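Sialidase B (Streptococcus pneumoniae serotype 4, PDB 4XJW) cleaves terminal sialic acid residues from oligosaccharides, glycoproteins and glycolipids as a family 33 sialidase with intramolecular trans-sialidase activity. Local coordinates at residues 38-52 and 63-75. The protein carries 1 engineered substitution. Sequence-based numbering, arbitrary orientation.
Sequences FKADKPNSLQALFGL and YFSIFMRDSGEIG
Met68 reaches into a pocket formed by Phe38, Ala40, Pro43, Gln47 and Leu49. Its CG sits between its own backbone N and carbonyl carbon (chi1 63°), and a bend at chi3 brings CE to 3.6 Å from Pro43 CB, while SD passes obliquely beside the Phe38 ring in a Met-aromatic contact. Gln47 runs alongside Met68, and its NE2 gives a weak hydrogen bond to Met68 SD (3.4 Å). The Gln47 amide is held from its other end, where OE1 accepts from the backbone N of Asn44 (2.9 Å) and of Lys164.

Further along the same face, Phe50 and Phe64 meet rim to rim with planes at 66°, Phe50 CE2 lying 3.6 Å from Phe64 CE2. On the reverse face, Leu46 CD1 lies over the centre of the Arg69 guanidinium and also touches the Phe67 ring at CD1 (3.6 Å). Glu73 OE2 lies in the guanidinium plane, though Arg69 NE approaches it from above the carboxylate plane (3.2 Å); this salt bridge steadies the guanidinium.

Backbone pairing between the strands is antiparallel, interrupted by a classic bulge: Leu49 N bonds Ile66 O at 2.8 Å, whereas Phe50 N reaches the same oxygen only weakly. At the corner Leu49 CD1 lies over the centre of the Phe38 ring. A type I turn from Arg69 to Gly72 leads into strand 74-80.

Strands 46-53 and 63-69 are neighbours in a six-stranded antiparallel sheet of the concanavalin-like N-terminal domain, between strands 147-150 and 74-80. Ile66 and Ile74 meet Leu108 of strand 102-113 in the facing seven-stranded sheet, from which Phe38, on strand 32-39, meets Met68 and Leu49.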
ATOM      1  N   PHE A  38       8.277  12.742 -21.112  1.00 13.41           N
ATOM      2  CA  PHE A  38       7.347  12.254 -22.126  1.00 14.76           C
ATOM      3  C   PHE A  38       5.926  12.074 -21.610  1.00 14.95           C
ATOM      4  O   PHE A  38       5.691  11.887 -20.406  1.00 15.40           O
ATOM      5  CB  PHE A  38       7.851  10.933 -22.726  1.00 14.05           C
ATOM      6  CG  PHE A  38       7.669   9.739 -21.820  1.00 13.38           C
ATOM      7  CD1 PHE A  38       8.624   9.431 -20.861  1.00 16.33           C
ATOM      8  CD2 PHE A  38       6.545   8.928 -21.933  1.00 12.99           C
ATOM      9  CE1 PHE A  38       8.460   8.333 -20.033  1.00 18.12           C
ATOM     10  CE2 PHE A  38       6.377   7.839 -21.101  1.00 16.79           C
ATOM     11  CZ  PHE A  38       7.339   7.545 -20.149  1.00 15.64           C
ATOM     12  N   LYS A  39       4.982  12.123 -22.541  1.00 14.15           N
ATOM     13  CA  LYS A  39       3.581  11.921 -22.238  1.00 13.92           C
ATOM     14  C   LYS A  39       3.079  10.758 -23.058  1.00 15.42           C
ATOM     15  O   LYS A  39       3.490  10.575 -24.211  1.00 16.78           O
ATOM     16  CB  LYS A  39       2.759  13.159 -22.589  1.00 15.88           C
ATOM     17  CG  LYS A  39       3.219  14.433 -21.904  1.00 18.38           C
ATOM     18  CD  LYS A  39       2.445  15.628 -22.417  1.00 21.98           C
ATOM     19  CE  LYS A  39       2.798  16.871 -21.624  1.00 28.84           C
ATOM     20  NZ  LYS A  39       2.142  18.081 -22.181  1.00 33.04           N
ATOM     21  N   ALA A  40       2.193   9.964 -22.466  1.00 15.35           N
ATOM     22  CA  ALA A  40       1.546   8.873 -23.179  1.00 13.83           C
ATOM     23  C   ALA A  40       0.223   8.575 -22.506  1.00 16.85           C
ATOM     24  O   ALA A  40       0.158   7.767 -21.577  1.00 17.08           O
ATOM     25  CB  ALA A  40       2.431   7.622 -23.185  1.00 16.00           C
ATOM     26  N   ASP A  41      -0.833   9.228 -22.972  1.00 18.07           N
ATOM     27  CA  ASP A  41      -2.145   9.045 -22.373  1.00 18.10           C
ATOM     28  C   ASP A  41      -3.020   8.096 -23.184  1.00 19.35           C
ATOM     29  O   ASP A  41      -4.108   7.716 -22.745  1.00 26.26           O
ATOM     30  CB  ASP A  41      -2.842  10.388 -22.141  1.00 23.12           C
ATOM     31  CG  ASP A  41      -3.053  11.176 -23.420  1.00 29.95           C
ATOM     32  OD1 ASP A  41      -2.348  10.908 -24.414  1.00 30.34           O
ATOM     33  OD2 ASP A  41      -3.918  12.078 -23.417  1.00 32.50           O
ATOM     34  N   LYS A  42      -2.539   7.713 -24.365  1.00 17.22           N
ATOM     35  CA  LYS A  42      -3.184   6.678 -25.171  1.00 20.95           C
ATOM     36  C   LYS A  42      -2.143   5.730 -25.765  1.00 20.96           C
ATOM     37  O   LYS A  42      -2.066   5.566 -26.989  1.00 25.08           O
ATOM     38  CB  LYS A  42      -4.015   7.299 -26.296  1.00 30.05           C
ATOM     39  CG  LYS A  42      -4.966   8.394 -25.842  1.00 32.12           C
ATOM     40  CD  LYS A  42      -6.048   8.654 -26.878  1.00 39.01           C
ATOM     41  CE  LYS A  42      -6.784   9.957 -26.610  1.00 40.06           C
ATOM     42  NZ  LYS A  42      -7.471  10.453 -27.841  1.00 50.27           N
ATOM     43  N   PRO A  43      -1.338   5.082 -24.901  1.00 17.62           N
ATOM     44  CA  PRO A  43      -0.243   4.250 -25.416  1.00 15.73           C
ATOM     45  C   PRO A  43      -0.729   2.982 -26.108  1.00 15.60           C
ATOM     46  O   PRO A  43      -1.795   2.466 -25.784  1.00 19.09           O
ATOM     47  CB  PRO A  43       0.502   3.848 -24.146  1.00 17.39           C
ATOM     48  CG  PRO A  43      -0.572   3.845 -23.078  1.00 16.69           C
ATOM     49  CD  PRO A  43      -1.417   5.037 -23.426  1.00 16.67           C
ATOM     50  N   ASN A  44       0.066   2.482 -27.048  1.00 16.70           N
ATOM     51  CA  ASN A  44      -0.170   1.156 -27.611  1.00 18.82           C
ATOM     52  C   ASN A  44       0.193   0.110 -26.553  1.00 18.96           C
ATOM     53  O   ASN A  44       0.801   0.458 -25.537  1.00 18.29           O
ATOM     54  CB  ASN A  44       0.660   0.963 -28.887  1.00 15.23           C
ATOM     55  CG  ASN A  44       0.295   1.956 -29.983  1.00 17.41           C
ATOM     56  OD1 ASN A  44      -0.878   2.240 -30.212  1.00 21.32           O
ATOM     57  ND2 ASN A  44       1.307   2.499 -30.654  1.00 20.42           N
ATOM     58  N   SER A  45      -0.172  -1.157 -26.764  1.00 19.46           N
ATOM     59  CA  SER A  45       0.041  -2.174 -25.729  1.00 18.05           C
ATOM     60  C   SER A  45       1.519  -2.333 -25.338  1.00 15.78           C
ATOM     61  O   SER A  45       1.839  -2.502 -24.156  1.00 16.71           O
ATOM     62  CB  SER A  45      -0.570  -3.522 -26.135  1.00 19.79           C
ATOM     63  OG  SER A  45      -0.011  -3.993 -27.340  1.00 34.26           O
ATOM     64  N   LEU A  46       2.401  -2.253 -26.331  1.00 17.13           N
ATOM     65  CA  LEU A  46       3.851  -2.284 -26.129  1.00 14.22           C
ATOM     66  C   LEU A  46       4.478  -1.318 -27.121  1.00 16.63           C
ATOM     67  O   LEU A  46       4.247  -1.433 -28.327  1.00 18.25           O
ATOM     68  CB  LEU A  46       4.420  -3.690 -26.351  1.00 15.87           C
ATOM     69  CG  LEU A  46       5.953  -3.770 -26.383  1.00 14.30           C
ATOM     70  CD1 LEU A  46       6.560  -3.419 -25.033  1.00 17.49           C
ATOM     71  CD2 LEU A  46       6.447  -5.132 -26.829  1.00 17.39           C
ATOM     72  N   GLN A  47       5.255  -0.358 -26.624  1.00 14.05           N
ATOM     73  CA  GLN A  47       5.868   0.633 -27.497  1.00 15.69           C
ATOM     74  C   GLN A  47       7.232   1.087 -27.003  1.00 16.93           C
ATOM     75  O   GLN A  47       7.441   1.247 -25.797  1.00 13.94           O
ATOM     76  CB  GLN A  47       4.953   1.847 -27.670  1.00 12.90           C
ATOM     77  CG  GLN A  47       4.520   2.541 -26.374  1.00 16.50           C
ATOM     78  CD  GLN A  47       3.525   3.661 -26.627  1.00 16.65           C
ATOM     79  OE1 GLN A  47       2.704   3.586 -27.551  1.00 15.62           O
ATOM     80  NE2 GLN A  47       3.598   4.711 -25.824  1.00 15.29           N
ATOM     81  N   ALA A  48       8.159   1.270 -27.947  1.00 15.28           N
ATOM     82  CA  ALA A  48       9.485   1.793 -27.636  1.00 16.59           C
ATOM     83  C   ALA A  48       9.468   3.314 -27.667  1.00 17.11           C
ATOM     84  O   ALA A  48       8.927   3.920 -28.600  1.00 18.28           O
ATOM     85  CB  ALA A  48      10.529   1.248 -28.623  1.00 14.19           C
ATOM     86  N   LEU A  49      10.052   3.934 -26.646  1.00 15.08           N
ATOM     87  CA  LEU A  49      10.174   5.377 -26.619  1.00 16.06           C
ATOM     88  C   LEU A  49      11.476   5.808 -27.297  1.00 16.32           C
ATOM     89  O   LEU A  49      11.523   6.823 -27.999  1.00 16.23           O
ATOM     90  CB  LEU A  49      10.124   5.882 -25.174  1.00 16.08           C
ATOM     91  CG  LEU A  49       8.803   5.576 -24.463  1.00 18.31           C
ATOM     92  CD1 LEU A  49       8.843   5.990 -23.000  1.00 20.51           C
ATOM     93  CD2 LEU A  49       7.631   6.237 -25.177  1.00 20.13           C
ATOM     94  N   PHE A  50      12.525   5.017 -27.096  1.00 15.07           N
ATOM     95  CA  PHE A  50      13.860   5.330 -27.590  1.00 13.87           C
ATOM     96  C   PHE A  50      14.536   4.033 -27.971  1.00 17.93           C
ATOM     97  O   PHE A  50      14.435   3.042 -27.244  1.00 16.87           O
ATOM     98  CB  PHE A  50      14.665   6.055 -26.498  1.00 14.84           C
ATOM     99  CG  PHE A  50      16.123   6.241 -26.823  1.00 21.12           C
ATOM    100  CD1 PHE A  50      16.549   7.323 -27.584  1.00 25.34           C
ATOM    101  CD2 PHE A  50      17.071   5.340 -26.352  1.00 20.27           C
ATOM    102  CE1 PHE A  50      17.897   7.498 -27.876  1.00 27.96           C
ATOM    103  CE2 PHE A  50      18.420   5.512 -26.636  1.00 27.59           C
ATOM    104  CZ  PHE A  50      18.831   6.592 -27.400  1.00 25.32           C
ATOM    105  N   GLY A  51      15.210   4.040 -29.119  1.00 17.64           N
ATOM    106  CA  GLY A  51      15.943   2.880 -29.590  1.00 18.68           C
ATOM    107  C   GLY A  51      17.304   3.240 -30.160  1.00 17.78           C
ATOM    108  O   GLY A  51      17.477   4.284 -30.802  1.00 21.41           O
ATOM    109  N   LEU A  52      18.282   2.386 -29.884  1.00 14.66           N
ATOM    110  CA  LEU A  52      19.593   2.447 -30.516  1.00 14.66           C
ATOM    111  C   LEU A  52      19.835   1.070 -31.104  1.00 15.72           C
ATOM    112  O   LEU A  52      19.926   0.091 -30.358  1.00 18.72           O
ATOM    113  CB  LEU A  52      20.686   2.726 -29.490  1.00 18.75           C
ATOM    114  CG  LEU A  52      20.817   4.124 -28.908  1.00 25.14           C
ATOM    115  CD1 LEU A  52      21.797   4.094 -27.750  1.00 25.90           C
ATOM    116  CD2 LEU A  52      21.279   5.096 -29.980  1.00 24.79           C
ATOM    117  N   TYR A  63      20.327  -4.414 -30.270  1.00 13.22           N
ATOM    118  CA  TYR A  63      19.728  -3.115 -29.983  1.00 16.22           C
ATOM    119  C   TYR A  63      19.559  -2.844 -28.504  1.00 15.80           C
ATOM    120  O   TYR A  63      19.568  -3.762 -27.678  1.00 14.83           O
ATOM    121  CB  TYR A  63      18.373  -2.944 -30.680  1.00 15.95           C
ATOM    122  CG  TYR A  63      17.274  -3.858 -30.182  1.00 11.82           C
ATOM    123  CD1 TYR A  63      17.075  -5.104 -30.759  1.00 16.22           C
ATOM    124  CD2 TYR A  63      16.417  -3.468 -29.154  1.00 14.91           C
ATOM    125  CE1 TYR A  63      16.077  -5.933 -30.329  1.00 13.33           C
ATOM    126  CE2 TYR A  63      15.403  -4.311 -28.714  1.00 14.62           C
ATOM    127  CZ  TYR A  63      15.241  -5.541 -29.310  1.00 16.67           C
ATOM    128  OH  TYR A  63      14.246  -6.396 -28.890  1.00 17.97           O
ATOM    129  N   PHE A  64      19.418  -1.556 -28.208  1.00 13.59           N
ATOM    130  CA  PHE A  64      19.020  -1.058 -26.905  1.00 14.49           C
ATOM    131  C   PHE A  64      17.683  -0.364 -27.073  1.00 14.18           C
ATOM    132  O   PHE A  64      17.459   0.349 -28.056  1.00 16.66           O
ATOM    133  CB  PHE A  64      20.041  -0.058 -26.396  1.00 13.75           C
ATOM    134  CG  PHE A  64      19.562   0.751 -25.214  1.00 13.56           C
ATOM    135  CD1 PHE A  64      19.381   0.146 -23.980  1.00 13.83           C
ATOM    136  CD2 PHE A  64      19.302   2.110 -25.341  1.00 13.90           C
ATOM    137  CE1 PHE A  64      18.952   0.881 -22.885  1.00 13.05           C
ATOM    138  CE2 PHE A  64      18.867   2.856 -24.251  1.00 14.67           C
ATOM    139  CZ  PHE A  64      18.683   2.235 -23.028  1.00 14.72           C
ATOM    140  N   SER A  65      16.787  -0.558 -26.119  1.00 12.70           N
ATOM    141  CA  SER A  65      15.513   0.133 -26.180  1.00 13.10           C
ATOM    142  C   SER A  65      15.040   0.498 -24.788  1.00 13.28           C
ATOM    143  O   SER A  65      15.339  -0.211 -23.821  1.00 14.17           O
ATOM    144  CB  SER A  65      14.462  -0.736 -26.863  1.00 14.12           C
ATOM    145  OG  SER A  65      14.054  -1.797 -26.009  1.00 18.84           O
ATOM    146  N   ILE A  66      14.350   1.634 -24.692  1.00 11.45           N
ATOM    147  CA  ILE A  66      13.548   1.969 -23.523  1.00 11.08           C
ATOM    148  C   ILE A  66      12.093   1.804 -23.955  1.00 13.79           C
ATOM    149  O   ILE A  66      11.637   2.473 -24.884  1.00 13.60           O
ATOM    150  CB  ILE A  66      13.805   3.410 -23.047  1.00 10.05           C
ATOM    151  CG1 ILE A  66      15.250   3.577 -22.582  1.00 11.51           C
ATOM    152  CG2 ILE A  66      12.835   3.774 -21.926  1.00 13.65           C
ATOM    153  CD1 ILE A  66      15.689   5.050 -22.430  1.00 13.16           C
ATOM    154  N   PHE A  67      11.366   0.901 -23.305  1.00 11.83           N
ATOM    155  CA  PHE A  67       9.983   0.630 -23.712  1.00 12.15           C
ATOM    156  C   PHE A  67       8.992   0.811 -22.567  1.00  9.97           C
ATOM    157  O   PHE A  67       9.382   0.890 -21.390  1.00 10.18           O
ATOM    158  CB  PHE A  67       9.838  -0.781 -24.304  1.00 13.93           C
ATOM    159  CG  PHE A  67      10.041  -1.890 -23.298  1.00 15.70           C
ATOM    160  CD1 PHE A  67       8.966  -2.396 -22.572  1.00 13.97           C
ATOM    161  CD2 PHE A  67      11.310  -2.416 -23.071  1.00 11.42           C
ATOM    162  CE1 PHE A  67       9.152  -3.400 -21.634  1.00 12.09           C
ATOM    163  CE2 PHE A  67      11.505  -3.432 -22.144  1.00 13.50           C
ATOM    164  CZ  PHE A  67      10.418  -3.921 -21.415  1.00 13.60           C
ATOM    165  N   MET A  68       7.713   0.881 -22.925  1.00  9.34           N
ATOM    166  CA  MET A  68       6.632   0.885 -21.950  1.00 10.59           C
ATOM    167  C   MET A  68       5.493  -0.001 -22.428  1.00 12.57           C
ATOM    168  O   MET A  68       5.435  -0.406 -23.600  1.00 13.61           O
ATOM    169  CB  MET A  68       6.095   2.293 -21.704  1.00 12.58           C
ATOM    170  CG  MET A  68       5.477   2.933 -22.940  1.00 12.07           C
ATOM    171  SD  MET A  68       4.726   4.543 -22.608  1.00 14.54           S
ATOM    172  CE  MET A  68       3.196   4.072 -21.810  1.00 15.71           C
ATOM    173  N   ARG A  69       4.583  -0.294 -21.511  1.00 11.74           N
ATOM    174  CA  ARG A  69       3.385  -1.066 -21.822  1.00 10.69           C
ATOM    175  C   ARG A  69       2.171  -0.272 -21.390  1.00 10.94           C
ATOM    176  O   ARG A  69       2.278   0.630 -20.547  1.00 13.01           O
ATOM    177  CB  ARG A  69       3.394  -2.418 -21.102  1.00 11.36           C
ATOM    178  CG  ARG A  69       4.484  -3.371 -21.555  1.00 16.07           C
ATOM    179  CD  ARG A  69       4.304  -4.747 -20.921  1.00 19.16           C
ATOM    180  NE  ARG A  69       5.381  -5.666 -21.284  1.00 21.79           N
ATOM    181  CZ  ARG A  69       5.370  -6.453 -22.360  1.00 18.76           C
ATOM    182  NH1 ARG A  69       4.339  -6.442 -23.195  1.00 17.45           N
ATOM    183  NH2 ARG A  69       6.404  -7.247 -22.610  1.00 25.00           N
ATOM    184  N   ASP A  70       1.015  -0.597 -21.958  1.00 15.08           N
ATOM    185  CA  ASP A  70      -0.193   0.142 -21.610  1.00 13.16           C
ATOM    186  C   ASP A  70      -0.713  -0.184 -20.200  1.00 12.62           C
ATOM    187  O   ASP A  70      -1.733   0.347 -19.773  1.00 14.00           O
ATOM    188  CB  ASP A  70      -1.285  -0.006 -22.680  1.00 14.66           C
ATOM    189  CG  ASP A  70      -1.838  -1.415 -22.776  1.00 18.35           C
ATOM    190  OD1 ASP A  70      -1.383  -2.296 -22.024  1.00 17.58           O
ATOM    191  OD2 ASP A  70      -2.728  -1.631 -23.627  1.00 23.31           O
ATOM    192  N   SER A  71       0.010  -1.052 -19.494  1.00 10.84           N
ATOM    193  CA  SER A  71      -0.247  -1.360 -18.090  1.00 12.48           C
ATOM    194  C   SER A  71       0.454  -0.350 -17.200  1.00 12.45           C
ATOM    195  O   SER A  71       0.196  -0.296 -16.001  1.00 13.46           O
ATOM    196  CB  SER A  71       0.327  -2.730 -17.758  1.00 15.00           C
ATOM    197  OG  SER A  71       1.737  -2.708 -17.929  1.00 13.70           O
ATOM    198  N   GLY A  72       1.358   0.428 -17.788  1.00 13.07           N
ATOM    199  CA  GLY A  72       2.153   1.372 -17.024  1.00  9.58           C
ATOM    200  C   GLY A  72       3.550   0.858 -16.713  1.00 10.45           C
ATOM    201  O   GLY A  72       4.326   1.555 -16.053  1.00 11.05           O
ATOM    202  N   GLU A  73       3.870  -0.354 -17.174  1.00  9.97           N
ATOM    203  CA  GLU A  73       5.206  -0.918 -17.011  1.00 12.54           C
ATOM    204  C   GLU A  73       6.239  -0.131 -17.819  1.00  9.82           C
ATOM    205  O   GLU A  73       5.945   0.336 -18.918  1.00 11.13           O
ATOM    206  CB  GLU A  73       5.187  -2.383 -17.458  1.00 10.47           C
ATOM    207  CG  GLU A  73       6.543  -3.093 -17.484  1.00 10.85           C
ATOM    208  CD  GLU A  73       6.391  -4.549 -17.850  1.00 22.27           C
ATOM    209  OE1 GLU A  73       5.459  -5.183 -17.320  1.00 21.57           O
ATOM    210  OE2 GLU A  73       7.182  -5.041 -18.686  1.00 22.07           O
ATOM    211  N   ILE A  74       7.441   0.020 -17.272  1.00  8.01           N
ATOM    212  CA  ILE A  74       8.568   0.590 -18.001  1.00 11.59           C
ATOM    213  C   ILE A  74       9.696  -0.438 -18.007  1.00 11.99           C
ATOM    214  O   ILE A  74       9.850  -1.205 -17.052  1.00 11.46           O
ATOM    215  CB  ILE A  74       9.057   1.915 -17.350  1.00 10.61           C
ATOM    216  CG1 ILE A  74       9.914   2.741 -18.316  1.00 14.86           C
ATOM    217  CG2 ILE A  74       9.842   1.635 -16.080  1.00 12.72           C
ATOM    218  CD1 ILE A  74       9.116   3.420 -19.418  1.00 12.37           C
ATOM    219  N   GLY A  75      10.491  -0.463 -19.075  1.00 11.20           N
ATOM    220  CA  GLY A  75      11.609  -1.379 -19.127  1.00 10.79           C
ATOM    221  C   GLY A  75      12.655  -0.995 -20.145  1.00 10.87           C
ATOM    222  O   GLY A  75      12.503  -0.002 -20.878  1.00 11.57           O
TER
HETATM  223  O   HOH W   1      -3.273   0.186 -26.019  1.00 22.63           O
HETATM  224  O   HOH W   2       1.779  -5.164 -23.263  1.00 25.00           O